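Local coordinates for protein metallocarboxypeptidase (Trypanosoma cruzi, PDB 3DWC) that probably releases C-terminal amino acids other than proline from peptides, with broad specificity, as a metal-dependent carboxypeptidase of the M32 family, at residues D221-D226 / G264-T269; C240-S243 / V247-T250; A272-N277 / L294-G299; S301-M306 / Q432-V437. All coordinates share one frame; numbering follows the deposited sequence.

Interaction 1: D221-D226 / G264-T269. With CO (cobalt (II) ion), chain Q; GLY (glycine), chain O.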
loop_
_atom_site.group_PDB
_atom_site.type_symbol
_atom_site.label_atom_id
_atom_site.label_comp_id
_atom_site.label_asym_id
_atom_site.label_seq_id
_atom_site.Cartn_x
_atom_site.Cartn_y
_atom_site.Cartn_z
ATOM N N ASP B 221 22.345 5.839 2.144
ATOM C CA ASP B 221 22.805 7.149 2.670
ATOM C C ASP B 221 24.018 7.745 1.929
ATOM O O ASP B 221 24.103 8.965 1.687
ATOM C CB ASP B 221 23.153 7.051 4.164
ATOM C CG ASP B 221 21.921 6.905 5.057
ATOM O OD1 ASP B 221 20.773 7.188 4.613
ATOM O OD2 ASP B 221 22.115 6.523 6.237
ATOM N N VAL B 222 24.969 6.884 1.559
ATOM C CA VAL B 222 26.114 7.292 0.748
ATOM C C VAL B 222 25.618 7.872 -0.578
ATOM O O VAL B 222 26.150 8.855 -1.042
ATOM C CB VAL B 222 27.117 6.112 0.527
ATOM C CG1 VAL B 222 28.179 6.444 -0.519
ATOM C CG2 VAL B 222 27.739 5.670 1.882
ATOM N N TRP B 223 24.573 7.278 -1.175
ATOM C CA TRP B 223 23.987 7.855 -2.401
ATOM C C TRP B 223 22.992 9.017 -2.168
ATOM O O TRP B 223 22.321 9.480 -3.094
ATOM C CB TRP B 223 23.339 6.755 -3.261
ATOM C CG TRP B 223 24.223 6.328 -4.364
ATOM C CD1 TRP B 223 24.161 6.726 -5.654
ATOM C CD2 TRP B 223 25.251 5.335 -4.301
ATOM N NE1 TRP B 223 25.112 6.079 -6.403
ATOM C CE2 TRP B 223 25.795 5.216 -5.589
ATOM C CE3 TRP B 223 25.758 4.530 -3.281
ATOM C CZ2 TRP B 223 26.829 4.384 -5.868
ATOM C CZ3 TRP B 223 26.800 3.707 -3.572
ATOM C CH2 TRP B 223 27.316 3.623 -4.853
ATOM N N LYS B 224 22.875 9.436 -0.916
ATOM C CA LYS B 224 21.988 10.514 -0.482
ATOM C C LYS B 224 20.541 10.249 -0.851
ATOM O O LYS B 224 19.782 11.153 -1.129
ATOM C CB LYS B 224 22.532 11.855 -0.959
ATOM C CG LYS B 224 24.019 11.939 -0.678
ATOM C CD LYS B 224 24.569 13.284 -0.857
ATOM C CE LYS B 224 26.117 13.242 -0.811
ATOM N NZ LYS B 224 26.763 12.956 0.574
ATOM N N PHE B 225 20.139 8.975 -0.813
ATOM C CA PHE B 225 18.713 8.631 -0.849
ATOM C C PHE B 225 17.916 9.436 0.222
ATOM O O PHE B 225 18.250 9.527 1.425
ATOM C CB PHE B 225 18.524 7.115 -0.723
ATOM C CG PHE B 225 17.106 6.630 -0.954
ATOM C CD1 PHE B 225 16.692 6.193 -2.193
ATOM C CD2 PHE B 225 16.224 6.514 0.094
ATOM C CE1 PHE B 225 15.419 5.724 -2.367
ATOM C CE2 PHE B 225 14.961 6.076 -0.086
ATOM C CZ PHE B 225 14.544 5.675 -1.306
ATOM N N ASP B 226 16.861 10.083 -0.238
ATOM C CA ASP B 226 15.981 10.769 0.691
ATOM C C ASP B 226 14.979 9.780 1.337
ATOM O O ASP B 226 14.023 9.360 0.704
ATOM C CB ASP B 226 15.237 11.868 -0.052
ATOM C CG ASP B 226 14.354 12.711 0.868
ATOM O OD1 ASP B 226 14.380 12.533 2.115
ATOM O OD2 ASP B 226 13.635 13.545 0.297
ATOM N N GLY B 264 22.726 -5.162 -5.774
ATOM C CA GLY B 264 21.300 -4.978 -6.106
ATOM C C GLY B 264 20.678 -3.713 -5.541
ATOM O O GLY B 264 20.011 -2.978 -6.234
ATOM N N VAL B 265 20.886 -3.454 -4.273
ATOM C CA VAL B 265 20.403 -2.205 -3.690
ATOM C C VAL B 265 21.044 -0.971 -4.314
ATOM O O VAL B 265 20.372 0.016 -4.555
ATOM C CB VAL B 265 20.594 -2.207 -2.173
ATOM C CG1 VAL B 265 20.533 -0.811 -1.563
ATOM C CG2 VAL B 265 19.541 -3.127 -1.564
ATOM N N ILE B 266 22.326 -1.047 -4.605
ATOM C CA ILE B 266 23.048 0.058 -5.256
ATOM C C ILE B 266 22.410 0.333 -6.646
ATOM O O ILE B 266 22.100 1.451 -7.006
ATOM C CB ILE B 266 24.585 -0.232 -5.324
ATOM C CG1 ILE B 266 25.211 -0.087 -3.938
ATOM C CG2 ILE B 266 25.300 0.771 -6.323
ATOM C CD1 ILE B 266 26.678 -0.558 -3.796
ATOM N N HIS B 267 22.204 -0.712 -7.406
ATOM C CA HIS B 267 21.503 -0.637 -8.695
ATOM C C HIS B 267 20.131 0.075 -8.584
ATOM O O HIS B 267 19.824 1.010 -9.313
ATOM C CB HIS B 267 21.327 -2.085 -9.223
ATOM C CG HIS B 267 20.754 -2.151 -10.596
ATOM N ND1 HIS B 267 21.532 -2.367 -11.715
ATOM C CD2 HIS B 267 19.486 -1.992 -11.042
ATOM C CE1 HIS B 267 20.766 -2.313 -12.797
ATOM N NE2 HIS B 267 19.521 -2.086 -12.411
ATOM N N GLU B 268 19.287 -0.379 -7.659
ATOM C CA GLU B 268 17.969 0.203 -7.511
ATOM C C GLU B 268 18.025 1.604 -6.962
ATOM O O GLU B 268 17.232 2.427 -7.329
ATOM C CB GLU B 268 17.108 -0.670 -6.614
ATOM C CG GLU B 268 16.929 -2.060 -7.118
ATOM C CD GLU B 268 16.340 -2.150 -8.520
ATOM O OE1 GLU B 268 15.516 -1.287 -8.893
ATOM O OE2 GLU B 268 16.679 -3.132 -9.253
ATOM N N THR B 269 18.980 1.878 -6.100
ATOM C CA THR B 269 19.193 3.228 -5.632
ATOM C C THR B 269 19.555 4.127 -6.809
ATOM O O THR B 269 19.125 5.267 -6.864
ATOM C CB THR B 269 20.219 3.265 -4.489
ATOM O OG1 THR B 269 19.719 2.491 -3.425
ATOM C CG2 THR B 269 20.503 4.726 -3.947
HETATM CO CO CO Q . 17.626 -1.852 -13.547
HETATM N N GLY O . 29.161 14.066 -0.976
HETATM C CA GLY O . 28.994 15.296 -0.153
HETATM C C GLY O . 28.506 16.530 -0.888
HETATM O O GLY O . 27.361 16.978 -0.689
HETATM O O HOH W 1 16.520 -3.029 -11.970
HETATM O O HOH W 2 17.901 -3.432 -14.363
HETATM O O HOH W 3 15.821 -2.326 -14.674
#
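Behind the HExxH helix of the metal site, Trp-223 packs against Ile-266 and Thr-269, and Phe-225 against Thr-269, on a buried patch where the helix turns its back to the cobalt. Ile-266 CG2 sits over one face of the indole, 4.2 Å from the centroid of the six-membered ring and 28° off its normal, a CH-pi contact in which CH2 of Trp-223 is the nearest ring atom. Thr-269 CG2 meets the root of the same side chain, 3.6 Å from Trp-223 CB, and also approaches Phe-225 CD1 obliquely. Because CG2 of Thr-269 lies anti to the backbone N (OG1 at chi1 -61°), the methyl faces the aromatic residues while OG1 bonds back to Val-265 O at 2.8 Å. That oxygen is gripped twice, by N and OG1 of Thr-269 from opposite faces of its plane. Helix 209-222 ends here in a Schellman motif, with Lys-224 at positive phi as its C-prime residue; Lys-224 NZ lies 3.1 Å from N of the bound glycine, which is hydrogen-bonded to Asp-454. From helix 259-276 comes His-267, whose NE2 binds cobalt at 2.2 Å alongside His-271 and Glu-298; Glu-268, the predicted proton donor/acceptor, accepts from a metal-bound water through OE2 at 2.7 Å.

Interaction 2: C240-S243 / V247-T250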
loop_
_atom_site.group_PDB
_atom_site.type_symbol
_atom_site.label_atom_id
_atom_site.label_comp_id
_atom_site.label_asym_id
_atom_site.label_seq_id
_atom_site.Cartn_x
_atom_site.Cartn_y
_atom_site.Cartn_z
ATOM N N CYS B 240 12.529 -1.174 -8.130
ATOM C CA CYS B 240 12.380 0.215 -7.707
ATOM C C CYS B 240 10.978 0.605 -8.153
ATOM O O CYS B 240 10.665 0.607 -9.361
ATOM C CB CYS B 240 13.409 1.090 -8.449
ATOM S SG CYS B 240 13.289 2.877 -8.170
ATOM N N GLY B 241 10.118 0.932 -7.212
ATOM C CA GLY B 241 8.753 1.247 -7.605
ATOM C C GLY B 241 8.065 2.342 -6.827
ATOM O O GLY B 241 8.711 3.216 -6.281
ATOM N N ASN B 242 6.727 2.265 -6.823
ATOM C CA ASN B 242 5.885 3.308 -6.330
ATOM C C ASN B 242 6.038 4.615 -7.109
ATOM O O ASN B 242 6.182 4.569 -8.311
ATOM C CB ASN B 242 6.068 3.498 -4.829
ATOM C CG ASN B 242 4.798 3.929 -4.164
ATOM O OD1 ASN B 242 3.717 3.530 -4.578
ATOM N ND2 ASN B 242 4.912 4.747 -3.138
ATOM N N SER B 243 5.994 5.771 -6.439
ATOM C CA SER B 243 5.852 7.055 -7.090
ATOM C C SER B 243 7.048 7.976 -6.814
ATOM O O SER B 243 7.833 7.757 -5.877
ATOM C CB SER B 243 4.574 7.709 -6.569
ATOM O OG SER B 243 3.419 7.025 -7.032
ATOM N N VAL B 247 9.502 6.945 -3.326
ATOM C CA VAL B 247 10.140 5.927 -4.161
ATOM C C VAL B 247 10.541 4.767 -3.259
ATOM O O VAL B 247 11.220 4.969 -2.278
ATOM C CB VAL B 247 11.394 6.477 -4.895
ATOM C CG1 VAL B 247 12.130 5.282 -5.720
ATOM C CG2 VAL B 247 11.016 7.597 -5.756
ATOM N N ARG B 248 10.083 3.574 -3.583
ATOM C CA ARG B 248 10.176 2.421 -2.734
ATOM C C ARG B 248 10.899 1.306 -3.518
ATOM O O ARG B 248 10.389 0.806 -4.524
ATOM C CB ARG B 248 8.772 1.952 -2.283
ATOM C CG ARG B 248 8.020 3.051 -1.541
ATOM C CD ARG B 248 6.782 2.553 -0.839
ATOM N NE ARG B 248 6.087 3.667 -0.198
ATOM C CZ ARG B 248 4.965 3.516 0.484
ATOM N NH1 ARG B 248 4.440 2.323 0.606
ATOM N NH2 ARG B 248 4.324 4.567 0.963
ATOM N N ILE B 249 12.074 0.940 -3.008
ATOM C CA ILE B 249 12.910 -0.077 -3.567
ATOM C C ILE B 249 12.921 -1.301 -2.653
ATOM O O ILE B 249 12.668 -1.210 -1.472
ATOM C CB ILE B 249 14.333 0.441 -3.817
ATOM C CG1 ILE B 249 15.125 0.670 -2.540
ATOM C CG2 ILE B 249 14.325 1.746 -4.591
ATOM C CD1 ILE B 249 16.599 0.799 -2.875
ATOM N N THR B 250 13.209 -2.461 -3.222
ATOM C CA THR B 250 13.296 -3.668 -2.431
ATOM C C THR B 250 14.555 -4.473 -2.778
ATOM O O THR B 250 15.277 -4.178 -3.754
ATOM C CB THR B 250 12.111 -4.559 -2.693
ATOM O OG1 THR B 250 12.172 -4.977 -4.042
ATOM C CG2 THR B 250 10.807 -3.820 -2.436
#
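Arg-248 runs alongside Asn-242, both side chains pointing the same way. From the strand, Arg-248 CB lies 4.0 Å from Asn-242 CB, CG continues along the same CB, and CD passes the amide, with ND2 at 3.7 Å. At NE the two groups come closest, Asn-242 ND2 lying over one face of the guanidinium with the two planes turned 50° apart. Both NE and ND2 are donors, so nothing bonds between them; each is satisfied by Asp-246, NE by a salt bridge to OD1 and ND2 by a hydrogen bond to the backbone O. The chain is extended from CG to NE, which carries the guanidinium on to Asp-29 of the second subunit, bridged by NH1, and to a cation-pi contact with Trp-28 of its own chain. Arg-248 lies on the longer strand of a beta hairpin, 240-241 with 246-251, in which Gly-241 and Arg-248 form the antiparallel hydrogen-bonded pair: Gly-241 N to Arg-248 O is 2.7 Å, and Arg-248 N to Gly-241 O is 3.0 Å and nearly straight at 179°. On the face turned to helix 259-276, Cys-240 SG touches Val-247 CG1 at 3.6 Å and Ile-249 CG2 at 3.9 Å, and the cysteine side chain also touches Glu-268.

Interaction 3: A272-N277 / L294-G299. With CO (cobalt (II) ion), chain Q.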
loop_
_atom_site.group_PDB
_atom_site.type_symbol
_atom_site.label_atom_id
_atom_site.label_comp_id
_atom_site.label_asym_id
_atom_site.label_seq_id
_atom_site.Cartn_x
_atom_site.Cartn_y
_atom_site.Cartn_z
ATOM N N ALA B 272 16.343 4.978 -8.302
ATOM C CA ALA B 272 15.645 5.836 -7.347
ATOM C C ALA B 272 16.068 7.279 -7.417
ATOM O O ALA B 272 15.226 8.192 -7.294
ATOM C CB ALA B 272 15.842 5.314 -5.906
ATOM N N LYS B 273 17.363 7.507 -7.574
ATOM C CA LYS B 273 17.872 8.892 -7.597
ATOM C C LYS B 273 17.309 9.617 -8.799
ATOM O O LYS B 273 17.010 10.811 -8.738
ATOM C CB LYS B 273 19.399 8.909 -7.657
ATOM C CG LYS B 273 20.129 8.394 -6.358
ATOM C CD LYS B 273 19.849 9.271 -5.121
ATOM C CE LYS B 273 20.521 10.674 -5.237
ATOM N NZ LYS B 273 20.211 11.528 -4.056
ATOM N N TYR B 274 17.146 8.910 -9.902
ATOM C CA TYR B 274 16.530 9.503 -11.080
ATOM C C TYR B 274 15.076 9.890 -10.775
ATOM O O TYR B 274 14.678 11.068 -10.954
ATOM C CB TYR B 274 16.643 8.548 -12.266
ATOM C CG TYR B 274 16.342 9.064 -13.664
ATOM C CD1 TYR B 274 16.087 10.401 -13.945
ATOM C CD2 TYR B 274 16.359 8.189 -14.717
ATOM C CE1 TYR B 274 15.844 10.829 -15.315
ATOM C CE2 TYR B 274 16.092 8.592 -16.044
ATOM C CZ TYR B 274 15.854 9.918 -16.322
ATOM O OH TYR B 274 15.633 10.288 -17.622
ATOM N N GLU B 275 14.311 8.918 -10.268
ATOM C CA GLU B 275 12.910 9.134 -9.903
ATOM C C GLU B 275 12.726 10.269 -8.874
ATOM O O GLU B 275 11.836 11.127 -9.057
ATOM C CB GLU B 275 12.269 7.817 -9.435
ATOM C CG GLU B 275 12.167 6.759 -10.557
ATOM C CD GLU B 275 11.189 7.177 -11.659
ATOM O OE1 GLU B 275 11.415 6.912 -12.862
ATOM O OE2 GLU B 275 10.179 7.802 -11.319
ATOM N N GLN B 276 13.587 10.337 -7.840
ATOM C CA GLN B 276 13.421 11.314 -6.761
ATOM C C GLN B 276 13.776 12.712 -7.187
ATOM O O GLN B 276 13.404 13.683 -6.500
ATOM C CB GLN B 276 14.315 10.981 -5.527
ATOM C CG GLN B 276 13.877 9.748 -4.752
ATOM C CD GLN B 276 14.496 9.668 -3.372
ATOM O OE1 GLN B 276 15.685 10.048 -3.151
ATOM N NE2 GLN B 276 13.671 9.238 -2.402
ATOM N N ASN B 277 14.572 12.817 -8.257
ATOM C CA ASN B 277 15.017 14.089 -8.757
ATOM C C ASN B 277 14.567 14.411 -10.161
ATOM O O ASN B 277 15.135 15.316 -10.788
ATOM C CB ASN B 277 16.528 14.176 -8.656
ATOM C CG ASN B 277 16.985 14.101 -7.240
ATOM O OD1 ASN B 277 16.964 15.109 -6.539
ATOM N ND2 ASN B 277 17.327 12.901 -6.781
ATOM N N LEU B 294 14.046 3.653 -21.032
ATOM C CA LEU B 294 14.541 2.574 -20.196
ATOM C C LEU B 294 16.036 2.485 -20.280
ATOM O O LEU B 294 16.678 2.114 -19.307
ATOM C CB LEU B 294 13.933 1.221 -20.547
ATOM C CG LEU B 294 12.722 0.752 -19.747
ATOM C CD1 LEU B 294 11.611 1.829 -19.606
ATOM C CD2 LEU B 294 12.123 -0.503 -20.420
ATOM N N GLY B 295 16.606 2.846 -21.432
ATOM C CA GLY B 295 18.051 2.905 -21.573
ATOM C C GLY B 295 18.631 4.055 -20.743
ATOM O O GLY B 295 19.670 3.913 -20.087
ATOM N N VAL B 296 17.980 5.203 -20.762
ATOM C CA VAL B 296 18.418 6.262 -19.860
ATOM C C VAL B 296 18.244 5.856 -18.392
ATOM O O VAL B 296 19.164 6.043 -17.617
ATOM C CB VAL B 296 17.793 7.646 -20.201
ATOM C CG1 VAL B 296 18.234 8.708 -19.170
ATOM C CG2 VAL B 296 18.152 8.024 -21.626
ATOM N N HIS B 297 17.165 5.155 -18.046
ATOM C CA HIS B 297 16.941 4.721 -16.654
ATOM C C HIS B 297 18.004 3.713 -16.202
ATOM O O HIS B 297 18.652 3.888 -15.150
ATOM C CB HIS B 297 15.537 4.133 -16.508
ATOM C CG HIS B 297 14.836 4.576 -15.275
ATOM N ND1 HIS B 297 15.439 4.562 -14.038
ATOM C CD2 HIS B 297 13.635 5.172 -15.105
ATOM C CE1 HIS B 297 14.600 5.042 -13.139
ATOM N NE2 HIS B 297 13.495 5.425 -13.763
ATOM N N GLU B 298 18.218 2.681 -17.019
ATOM C CA GLU B 298 19.197 1.630 -16.719
ATOM C C GLU B 298 20.608 2.209 -16.799
ATOM O O GLU B 298 21.521 1.695 -16.159
ATOM C CB GLU B 298 19.003 0.421 -17.672
ATOM C CG GLU B 298 19.874 -0.766 -17.345
ATOM C CD GLU B 298 19.438 -1.524 -16.087
ATOM O OE1 GLU B 298 19.962 -2.645 -15.854
ATOM O OE2 GLU B 298 18.562 -1.037 -15.360
ATOM N N GLY B 299 20.773 3.332 -17.510
ATOM C CA GLY B 299 22.013 4.087 -17.457
ATOM C C GLY B 299 22.316 4.697 -16.099
ATOM O O GLY B 299 23.486 4.799 -15.678
HETATM CO CO CO Q . 17.626 -1.852 -13.547
HETATM O O HOH W 2 17.901 -3.432 -14.363
HETATM O O HOH W 1 16.520 -3.029 -11.970
HETATM O O HOH W 3 15.821 -2.326 -14.674
#
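Val-296 meets Tyr-274 first: its CG1 lies 3.4 Å from Tyr-274 OH and 3.8 Å from Tyr-274 CE2, the two side chains crossing at about a right angle. The phenol hydroxyl itself is hydrogen-bonded to the backbone N of Arg-292, just ahead of the helix that begins at Leu-294. One residue on, His-297 carries the main contact. Tyr-274 CD2 stands 3.8 Å above the imidazole plane, over its centre, in an edge-to-face pair with centroids 4.9 Å apart and planes at 57°. In the plane of the same ring, NE2 donates to Glu-275 OE1 at 2.7 Å with an N-H...O angle of 164°. Glu-275 bends at chi2 (-67°) to bring its carboxylate across, nearly coplanar with the imidazole, and OE1 accepts on its anti lone pair. Next in sequence, Glu-298 turns from helix 272-276 and binds cobalt through OE2 at 2.2 Å, together with His-267 and His-271 of the HExxH helix. His-297 and Glu-298 thus leave helix 294-309 in different directions. Glu-275 OE2 also pairs with Lys-244. The in-plane bond uses the NE2 hydrogen of His-297 and, with the tyrosine edge over one face, limits rotation of the ring.

Interaction 4: S301-M306 / Q432-V437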
loop_
_atom_site.group_PDB
_atom_site.type_symbol
_atom_site.label_atom_id
_atom_site.label_comp_id
_atom_site.label_asym_id
_atom_site.label_seq_id
_atom_site.Cartn_x
_atom_site.Cartn_y
_atom_site.Cartn_z
ATOM N N SER B 301 20.926 3.303 -13.181
ATOM C CA SER B 301 21.176 2.203 -12.257
ATOM C C SER B 301 22.611 1.690 -12.406
ATOM O O SER B 301 23.312 1.346 -11.422
ATOM C CB SER B 301 20.174 1.095 -12.522
ATOM O OG SER B 301 20.215 0.766 -13.885
ATOM N N LEU B 302 23.039 1.574 -13.648
ATOM C CA LEU B 302 24.356 0.996 -13.952
ATOM C C LEU B 302 25.503 1.962 -13.754
ATOM O O LEU B 302 26.641 1.568 -13.501
ATOM C CB LEU B 302 24.371 0.381 -15.343
ATOM C CG LEU B 302 23.442 -0.827 -15.494
ATOM C CD1 LEU B 302 23.398 -1.279 -16.956
ATOM C CD2 LEU B 302 23.830 -1.977 -14.604
ATOM N N PHE B 303 25.224 3.229 -13.836
ATOM C CA PHE B 303 26.197 4.215 -13.392
ATOM C C PHE B 303 26.547 3.993 -11.907
ATOM O O PHE B 303 27.728 3.932 -11.518
ATOM C CB PHE B 303 25.615 5.595 -13.628
ATOM C CG PHE B 303 26.595 6.700 -13.420
ATOM C CD1 PHE B 303 27.303 7.213 -14.469
ATOM C CD2 PHE B 303 26.791 7.221 -12.155
ATOM C CE1 PHE B 303 28.205 8.264 -14.274
ATOM C CE2 PHE B 303 27.652 8.308 -11.939
ATOM C CZ PHE B 303 28.380 8.815 -13.010
ATOM N N ALA B 304 25.503 3.795 -11.094
ATOM C CA ALA B 304 25.667 3.496 -9.682
ATOM C C ALA B 304 26.359 2.167 -9.466
ATOM O O ALA B 304 27.399 2.093 -8.829
ATOM C CB ALA B 304 24.263 3.526 -8.902
ATOM N N GLU B 305 25.766 1.116 -9.984
ATOM C CA GLU B 305 26.268 -0.208 -9.792
ATOM C C GLU B 305 27.609 -0.459 -10.420
ATOM O O GLU B 305 28.522 -0.952 -9.747
ATOM C CB GLU B 305 25.257 -1.247 -10.313
ATOM C CG GLU B 305 25.634 -2.606 -9.914
ATOM C CD GLU B 305 24.920 -3.705 -10.661
ATOM O OE1 GLU B 305 23.956 -3.459 -11.394
ATOM O OE2 GLU B 305 25.353 -4.839 -10.481
ATOM N N MET B 306 27.733 -0.162 -11.720
ATOM C CA MET B 306 28.906 -0.614 -12.479
ATOM C C MET B 306 30.019 0.400 -12.478
ATOM O O MET B 306 31.178 0.060 -12.234
ATOM C CB MET B 306 28.537 -0.986 -13.926
ATOM C CG MET B 306 27.476 -2.095 -14.057
ATOM S SD MET B 306 28.090 -3.582 -13.271
ATOM C CE MET B 306 26.986 -4.868 -13.862
ATOM N N GLN B 432 29.302 6.308 -21.020
ATOM C CA GLN B 432 29.374 7.607 -21.654
ATOM C C GLN B 432 29.262 8.763 -20.628
ATOM O O GLN B 432 29.975 9.721 -20.690
ATOM C CB GLN B 432 28.294 7.743 -22.724
ATOM C CG GLN B 432 28.452 9.026 -23.604
ATOM C CD GLN B 432 27.776 8.919 -24.974
ATOM O OE1 GLN B 432 27.750 7.853 -25.565
ATOM N NE2 GLN B 432 27.274 10.051 -25.501
ATOM N N LEU B 433 28.295 8.677 -19.743
ATOM C CA LEU B 433 28.117 9.676 -18.686
ATOM C C LEU B 433 29.314 9.791 -17.732
ATOM O O LEU B 433 29.740 10.893 -17.391
ATOM C CB LEU B 433 26.854 9.289 -17.874
ATOM C CG LEU B 433 25.766 10.302 -17.511
ATOM C CD1 LEU B 433 25.128 9.875 -16.158
ATOM C CD2 LEU B 433 26.136 11.840 -17.509
ATOM N N MET B 434 29.815 8.663 -17.288
ATOM C CA MET B 434 31.002 8.616 -16.422
ATOM C C MET B 434 32.225 9.122 -17.140
ATOM O O MET B 434 33.006 9.844 -16.526
ATOM C CB MET B 434 31.272 7.202 -15.852
ATOM C CG MET B 434 32.452 7.130 -14.883
ATOM S SD MET B 434 32.364 8.313 -13.488
ATOM C CE MET B 434 31.464 7.265 -12.286
ATOM N N SER B 435 32.378 8.826 -18.436
ATOM C CA SER B 435 33.498 9.407 -19.184
ATOM C C SER B 435 33.491 10.905 -19.136
ATOM O O SER B 435 34.500 11.484 -18.943
ATOM C CB SER B 435 33.515 9.002 -20.683
ATOM O OG SER B 435 33.800 7.634 -20.747
ATOM N N CYS B 436 32.341 11.507 -19.427
ATOM C CA CYS B 436 32.132 12.938 -19.319
ATOM C C CYS B 436 32.395 13.496 -17.921
ATOM O O CYS B 436 33.094 14.514 -17.740
ATOM C CB CYS B 436 30.681 13.265 -19.726
ATOM S SG CYS B 436 30.319 15.011 -19.583
ATOM N N VAL B 437 31.798 12.871 -16.922
ATOM C CA VAL B 437 32.014 13.289 -15.546
ATOM C C VAL B 437 33.511 13.291 -15.203
ATOM O O VAL B 437 33.972 14.221 -14.568
ATOM C CB VAL B 437 31.154 12.470 -14.549
ATOM C CG1 VAL B 437 31.620 12.696 -13.125
ATOM C CG2 VAL B 437 29.659 12.868 -14.666
#
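A chi1 of -171° puts the Phe-303 ring opposite its own N and turns it toward helix 432-437, while Met-434, with CG also anti (chi1 -177°), bends at chi2 (54°) and again at chi3 to fold its methyl back on that ring. Met-434 CE ends 3.5 Å from Phe-303 CZ, and its SD lies obliquely to the ring, 4.9 Å from the centroid, a Met-aromatic contact. At the ring edge, Phe-303 CE1 reaches the helix backbone, 3.4 Å from Met-434 N, in the plane of the ring, and 3.6 Å from Met-434 CB. Leu-433 comes in crosswise from the preceding position, its CD1 3.8 Å from Phe-303 CD1. One aromatic side chain is thus laid against two consecutive residues of the facing helix, with no hydrogen bond between the segments. This is helix-to-helix packing in the largely helical M32 fold: helix 294-309, which supplies Glu-298 to the metal site, also packs on helix 421-441 here. Its segment 301-306 widens to a pi-type turn at 303-306, beginning at the phenylalanine that makes the contact. Ile-458 and Gln-462 of helix 456-467 also touch Phe-303, and Gln-307 and Ile-308 touch Met-434.

How the interactions relate
Interactions 1 and 3 share helix 259-276 and both supply ligands of the cobalt, His-267 from the first and Glu-298 from the second; the three waters on the metal belong to both. Interactions 1, 2 and 4 are buried, whereas interaction 3 is partly buried. Chemistry follows position: interaction 2 pairs strands through backbone bonds and reaches the second subunit by a charged side chain, interaction 3 is polar and aromatic, and interactions 1 and 4 are apolar. Interaction 2 packs on interactions 1 and 3 through Cys-240, Val-247 and Ile-249. Interaction 4 continues helix 294-309 beyond interaction 3, and its Glu-305 OE1 bonds His-267 ND1 at 2.7 Å, a second-shell tie to interaction 1.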